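Long-range contact in methyltransferase 1 (Methanosarcina barkeri, PDB 2I2X), which transfers the methyl group of methanol to the cob(I)amide carried by its partner corrinoid protein MtaC, a step of methanogenesis from methanol: residues H295-C307 against M356-L370. Sequence-based numbering, arbitrary orientation.
Sequences HSDVMGNLVMQCC and MMLSDRYRDPQAYML
Val298 packs against the turn between helices 349-361 and 365-368. Its CG1 lies 3.4 Å from Asp364 CB, and the two side chains cross at about a right angle. The Val298 and Arg363 side chains pass in opposite directions, with Val298 CG2 against Arg363 CG. Asp364 caps helix 365-368 by accepting from Gln366 N, and its other oxygen bonds His240. Met299 sets CB 3.8 Å from Ala367 CB. Its bent chain carries CE on to Leu370 CD2. Asp360 OD2 then grips two successive backbone amides. Asn301 N meets Asp360 OD2 nearly along its C-O axis at 2.7 Å. Leu302 N reaches the same Asp360 OD2 at 2.8 Å from the anti side, 33° out of the carboxylate plane. Arg363 NE reaches Asp360 OD1 from above that plane, in a 3.0 Å salt bridge. An alanine in place of Asp360 would probably leave both amides without their acceptor and Arg363 NE without its salt-bridge partner. With CG anti to the backbone N (chi1 175°) and chi2 at 152°, Leu302 places CD1 between Met357 O and Ala367 O. Met304 CB rests on Met356 SD. Gln305 NE2 donates to Leu370 O at 2.9 Å, while its OE1 accepts from Tyr372 N. One carboxylate oxygen thus holds the start of 3-10 segment 302-304. The contact fastens the loop before barrel strand 309-311 to two helices that follow the TIM barrel strands.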
loop_
_atom_site.group_PDB
_atom_site.type_symbol
_atom_site.label_atom_id
_atom_site.label_comp_id
_atom_site.label_asym_id
_atom_site.label_seq_id
_atom_site.Cartn_x
_atom_site.Cartn_y
_atom_site.Cartn_z
ATOM N N HIS A 295 -2.080 3.090 -9.489
ATOM C CA HIS A 295 -3.309 3.155 -10.296
ATOM C C HIS A 295 -4.073 1.872 -10.248
ATOM O O HIS A 295 -3.522 0.830 -9.981
ATOM C CB HIS A 295 -3.022 3.474 -11.807
ATOM C CG HIS A 295 -2.049 2.526 -12.455
ATOM N ND1 HIS A 295 -2.423 1.291 -12.953
ATOM C CD2 HIS A 295 -0.709 2.616 -12.643
ATOM C CE1 HIS A 295 -1.359 0.668 -13.426
ATOM N NE2 HIS A 295 -0.307 1.450 -13.253
ATOM N N SER A 296 -5.354 1.978 -10.569
ATOM C CA SER A 296 -6.277 0.860 -10.688
ATOM C C SER A 296 -6.069 0.176 -12.048
ATOM O O SER A 296 -5.717 0.828 -13.047
ATOM C CB SER A 296 -7.698 1.421 -10.618
ATOM O OG SER A 296 -8.632 0.414 -10.368
ATOM N N ASP A 297 -6.269 -1.140 -12.087
ATOM C CA ASP A 297 -6.345 -1.865 -13.354
ATOM C C ASP A 297 -7.263 -3.053 -13.272
ATOM O O ASP A 297 -7.764 -3.425 -12.202
ATOM C CB ASP A 297 -4.971 -2.211 -13.968
ATOM C CG ASP A 297 -4.276 -3.398 -13.314
ATOM O OD1 ASP A 297 -4.876 -4.478 -13.205
ATOM O OD2 ASP A 297 -3.071 -3.270 -12.994
ATOM N N VAL A 298 -7.496 -3.647 -14.417
ATOM C CA VAL A 298 -8.601 -4.553 -14.556
ATOM C C VAL A 298 -8.053 -5.930 -14.872
ATOM O O VAL A 298 -8.806 -6.828 -15.299
ATOM C CB VAL A 298 -9.585 -3.976 -15.576
ATOM C CG1 VAL A 298 -9.208 -4.329 -17.037
ATOM C CG2 VAL A 298 -10.984 -4.297 -15.224
ATOM N N MET A 299 -6.749 -6.099 -14.582
ATOM C CA MET A 299 -6.052 -7.375 -14.775
ATOM C C MET A 299 -5.021 -7.663 -13.685
ATOM O O MET A 299 -3.891 -8.088 -13.979
ATOM C CB MET A 299 -5.434 -7.491 -16.194
ATOM C CG MET A 299 -4.478 -6.342 -16.658
ATOM S SD MET A 299 -5.345 -4.778 -16.971
ATOM C CE MET A 299 -4.569 -4.370 -18.577
ATOM N N GLY A 300 -5.435 -7.490 -12.416
ATOM C CA GLY A 300 -4.533 -7.483 -11.271
ATOM C C GLY A 300 -3.669 -8.725 -11.152
ATOM O O GLY A 300 -2.489 -8.609 -10.812
ATOM N N ASN A 301 -4.269 -9.904 -11.404
ATOM C CA ASN A 301 -3.604 -11.194 -11.236
ATOM C C ASN A 301 -3.112 -11.738 -12.564
ATOM O O ASN A 301 -2.052 -12.346 -12.645
ATOM C CB ASN A 301 -4.540 -12.233 -10.622
ATOM C CG ASN A 301 -4.859 -11.987 -9.145
ATOM O OD1 ASN A 301 -6.023 -11.929 -8.754
ATOM N ND2 ASN A 301 -3.837 -11.884 -8.323
ATOM N N LEU A 302 -3.877 -11.520 -13.626
ATOM C CA LEU A 302 -3.535 -12.094 -14.898
ATOM C C LEU A 302 -2.111 -11.731 -15.352
ATOM O O LEU A 302 -1.418 -12.587 -15.914
ATOM C CB LEU A 302 -4.559 -11.689 -15.940
ATOM C CG LEU A 302 -4.330 -12.100 -17.401
ATOM C CD1 LEU A 302 -5.639 -12.238 -18.091
ATOM C CD2 LEU A 302 -3.419 -11.117 -18.123
ATOM N N VAL A 303 -1.669 -10.497 -15.110
ATOM C CA VAL A 303 -0.352 -10.062 -15.579
ATOM C C VAL A 303 0.840 -10.792 -14.924
ATOM O O VAL A 303 1.988 -10.614 -15.361
ATOM C CB VAL A 303 -0.147 -8.527 -15.375
ATOM C CG1 VAL A 303 -0.964 -7.739 -16.408
ATOM C CG2 VAL A 303 -0.520 -8.105 -13.935
ATOM N N MET A 304 0.590 -11.586 -13.881
ATOM C CA MET A 304 1.674 -12.296 -13.203
ATOM C C MET A 304 1.987 -13.570 -13.980
ATOM O O MET A 304 3.070 -14.172 -13.819
ATOM C CB MET A 304 1.303 -12.687 -11.746
ATOM C CG MET A 304 1.279 -11.555 -10.700
ATOM S SD MET A 304 0.977 -11.980 -8.932
ATOM C CE MET A 304 -0.755 -12.294 -9.090
ATOM N N GLN A 305 1.035 -13.958 -14.828
ATOM C CA GLN A 305 0.983 -15.276 -15.451
ATOM C C GLN A 305 2.346 -15.702 -16.014
ATOM O O GLN A 305 2.687 -16.878 -15.989
ATOM C CB GLN A 305 -0.085 -15.269 -16.552
ATOM C CG GLN A 305 0.306 -14.393 -17.763
ATOM C CD GLN A 305 -0.845 -14.036 -18.685
ATOM O OE1 GLN A 305 -1.812 -14.777 -18.841
ATOM N NE2 GLN A 305 -0.718 -12.891 -19.335
ATOM N N CYS A 306 3.091 -14.734 -16.554
ATOM C CA CYS A 306 4.398 -14.986 -17.115
ATOM C C CYS A 306 5.401 -13.889 -16.806
ATOM O O CYS A 306 6.356 -13.727 -17.548
ATOM C CB CYS A 306 4.318 -15.174 -18.625
ATOM S SG CYS A 306 3.222 -16.503 -19.183
ATOM N N CYS A 307 5.221 -13.138 -15.730
ATOM C CA CYS A 307 6.178 -12.093 -15.421
ATOM C C CYS A 307 7.523 -12.679 -15.006
ATOM O O CYS A 307 7.591 -13.802 -14.569
ATOM C CB CYS A 307 5.655 -11.185 -14.313
ATOM S SG CYS A 307 5.512 -12.013 -12.702
ATOM N N MET A 356 -3.951 -17.505 -12.185
ATOM C CA MET A 356 -3.765 -16.055 -12.300
ATOM C C MET A 356 -4.438 -15.552 -13.559
ATOM O O MET A 356 -5.125 -14.541 -13.527
ATOM C CB MET A 356 -2.275 -15.676 -12.308
ATOM C CG MET A 356 -1.548 -16.221 -11.131
ATOM S SD MET A 356 0.220 -15.969 -11.127
ATOM C CE MET A 356 0.610 -16.504 -12.733
ATOM N N MET A 357 -4.277 -16.291 -14.651
ATOM C CA MET A 357 -4.822 -15.876 -15.924
ATOM C C MET A 357 -6.342 -15.910 -15.823
ATOM O O MET A 357 -7.007 -14.909 -16.106
ATOM C CB MET A 357 -4.276 -16.762 -17.066
ATOM C CG MET A 357 -4.866 -16.503 -18.447
ATOM S SD MET A 357 -6.565 -17.115 -18.701
ATOM C CE MET A 357 -6.329 -18.903 -18.553
ATOM N N LEU A 358 -6.889 -17.052 -15.432
ATOM C CA LEU A 358 -8.360 -17.248 -15.410
ATOM C C LEU A 358 -9.107 -16.240 -14.504
ATOM O O LEU A 358 -10.249 -15.814 -14.812
ATOM C CB LEU A 358 -8.733 -18.703 -15.039
ATOM C CG LEU A 358 -10.225 -19.044 -15.075
ATOM C CD1 LEU A 358 -10.833 -18.738 -16.458
ATOM C CD2 LEU A 358 -10.482 -20.512 -14.686
ATOM N N SER A 359 -8.458 -15.880 -13.401
ATOM C CA SER A 359 -8.910 -14.818 -12.485
ATOM C C SER A 359 -9.487 -13.596 -13.209
ATOM O O SER A 359 -10.551 -13.062 -12.853
ATOM C CB SER A 359 -7.719 -14.374 -11.628
ATOM O OG SER A 359 -7.992 -13.154 -10.943
ATOM N N ASP A 360 -8.778 -13.147 -14.228
ATOM C CA ASP A 360 -9.097 -11.881 -14.848
ATOM C C ASP A 360 -9.516 -12.009 -16.302
ATOM O O ASP A 360 -9.979 -11.029 -16.863
ATOM C CB ASP A 360 -7.893 -10.941 -14.745
ATOM C CG ASP A 360 -7.544 -10.596 -13.306
ATOM O OD1 ASP A 360 -8.455 -10.614 -12.470
ATOM O OD2 ASP A 360 -6.367 -10.281 -13.007
ATOM N N ARG A 361 -9.370 -13.197 -16.905
ATOM C CA ARG A 361 -9.722 -13.384 -18.307
ATOM C C ARG A 361 -11.069 -12.737 -18.691
ATOM O O ARG A 361 -11.196 -12.214 -19.822
ATOM C CB ARG A 361 -9.672 -14.885 -18.761
ATOM C CG ARG A 361 -10.395 -15.136 -20.133
ATOM C CD ARG A 361 -10.395 -16.596 -20.671
ATOM N NE ARG A 361 -9.033 -16.851 -21.021
ATOM C CZ ARG A 361 -8.543 -17.180 -22.204
ATOM N NH1 ARG A 361 -9.313 -17.403 -23.258
ATOM N NH2 ARG A 361 -7.226 -17.322 -22.277
ATOM N N TYR A 362 -12.056 -12.771 -17.781
ATOM C CA TYR A 362 -13.411 -12.303 -18.140
ATOM C C TYR A 362 -13.771 -10.930 -17.564
ATOM O O TYR A 362 -14.879 -10.399 -17.800
ATOM C CB TYR A 362 -14.493 -13.363 -17.820
ATOM C CG TYR A 362 -14.298 -14.652 -18.615
ATOM C CD1 TYR A 362 -14.546 -14.698 -19.999
ATOM C CD2 TYR A 362 -13.819 -15.814 -17.993
ATOM C CE1 TYR A 362 -14.339 -15.878 -20.733
ATOM C CE2 TYR A 362 -13.603 -16.987 -18.714
ATOM C CZ TYR A 362 -13.880 -17.023 -20.077
ATOM O OH TYR A 362 -13.661 -18.191 -20.776
ATOM N N ARG A 363 -12.822 -10.352 -16.835
ATOM C CA ARG A 363 -13.047 -9.077 -16.224
ATOM C C ARG A 363 -13.293 -7.950 -17.230
ATOM O O ARG A 363 -14.083 -7.058 -16.931
ATOM C CB ARG A 363 -11.887 -8.709 -15.305
ATOM C CG ARG A 363 -12.273 -7.843 -14.073
ATOM C CD ARG A 363 -11.057 -7.720 -13.140
ATOM N NE ARG A 363 -10.911 -8.980 -12.433
ATOM C CZ ARG A 363 -11.625 -9.330 -11.360
ATOM N NH1 ARG A 363 -12.559 -8.519 -10.844
ATOM N NH2 ARG A 363 -11.439 -10.517 -10.838
ATOM N N ASP A 364 -12.631 -7.985 -18.399
ATOM C CA ASP A 364 -12.614 -6.854 -19.341
ATOM C C ASP A 364 -11.936 -7.285 -20.642
ATOM O O ASP A 364 -11.070 -8.159 -20.617
ATOM C CB ASP A 364 -11.801 -5.713 -18.750
ATOM C CG ASP A 364 -12.105 -4.369 -19.384
ATOM O OD1 ASP A 364 -11.316 -3.955 -20.260
ATOM O OD2 ASP A 364 -13.129 -3.722 -19.022
ATOM N N PRO A 365 -12.315 -6.678 -21.791
ATOM C CA PRO A 365 -11.582 -7.057 -22.998
ATOM C C PRO A 365 -10.093 -6.743 -22.925
ATOM O O PRO A 365 -9.289 -7.434 -23.560
ATOM C CB PRO A 365 -12.284 -6.251 -24.112
ATOM C CG PRO A 365 -12.999 -5.179 -23.426
ATOM C CD PRO A 365 -13.402 -5.716 -22.100
ATOM N N GLN A 366 -9.723 -5.728 -22.154
ATOM C CA GLN A 366 -8.295 -5.397 -21.966
ATOM C C GLN A 366 -7.531 -6.553 -21.321
ATOM O O GLN A 366 -6.336 -6.729 -21.554
ATOM C CB GLN A 366 -8.126 -4.136 -21.124
ATOM C CG GLN A 366 -8.670 -2.898 -21.801
ATOM C CD GLN A 366 -8.510 -1.651 -20.955
ATOM O OE1 GLN A 366 -7.454 -1.008 -20.969
ATOM N NE2 GLN A 366 -9.570 -1.275 -20.245
ATOM N N ALA A 367 -8.230 -7.358 -20.529
ATOM C CA ALA A 367 -7.589 -8.448 -19.840
ATOM C C ALA A 367 -7.638 -9.692 -20.728
ATOM O O ALA A 367 -6.608 -10.389 -20.915
ATOM C CB ALA A 367 -8.258 -8.678 -18.517
ATOM N N TYR A 368 -8.823 -9.950 -21.290
ATOM C CA TYR A 368 -9.021 -11.069 -22.191
ATOM C C TYR A 368 -7.902 -11.243 -23.234
ATOM O O TYR A 368 -7.374 -12.345 -23.410
ATOM C CB TYR A 368 -10.380 -10.946 -22.903
ATOM C CG TYR A 368 -10.770 -12.224 -23.603
ATOM C CD1 TYR A 368 -11.467 -13.225 -22.914
ATOM C CD2 TYR A 368 -10.412 -12.456 -24.935
ATOM C CE1 TYR A 368 -11.792 -14.423 -23.510
ATOM C CE2 TYR A 368 -10.759 -13.675 -25.562
ATOM C CZ TYR A 368 -11.441 -14.646 -24.830
ATOM O OH TYR A 368 -11.795 -15.829 -25.405
ATOM N N MET A 369 -7.559 -10.162 -23.934
ATOM C CA MET A 369 -6.521 -10.189 -24.963
ATOM C C MET A 369 -5.146 -10.460 -24.367
ATOM O O MET A 369 -4.295 -11.076 -24.997
ATOM C CB MET A 369 -6.508 -8.860 -25.727
ATOM C CG MET A 369 -5.574 -8.814 -26.962
ATOM S SD MET A 369 -3.861 -8.301 -26.591
ATOM C CE MET A 369 -4.036 -6.532 -26.598
ATOM N N LEU A 370 -4.920 -10.011 -23.147
ATOM C CA LEU A 370 -3.595 -10.091 -22.571
ATOM C C LEU A 370 -3.322 -11.455 -21.960
ATOM O O LEU A 370 -2.180 -11.754 -21.600
ATOM C CB LEU A 370 -3.428 -8.988 -21.528
ATOM C CG LEU A 370 -2.506 -7.803 -21.844
ATOM C CD1 LEU A 370 -2.179 -7.693 -23.273
ATOM C CD2 LEU A 370 -3.050 -6.542 -21.306
#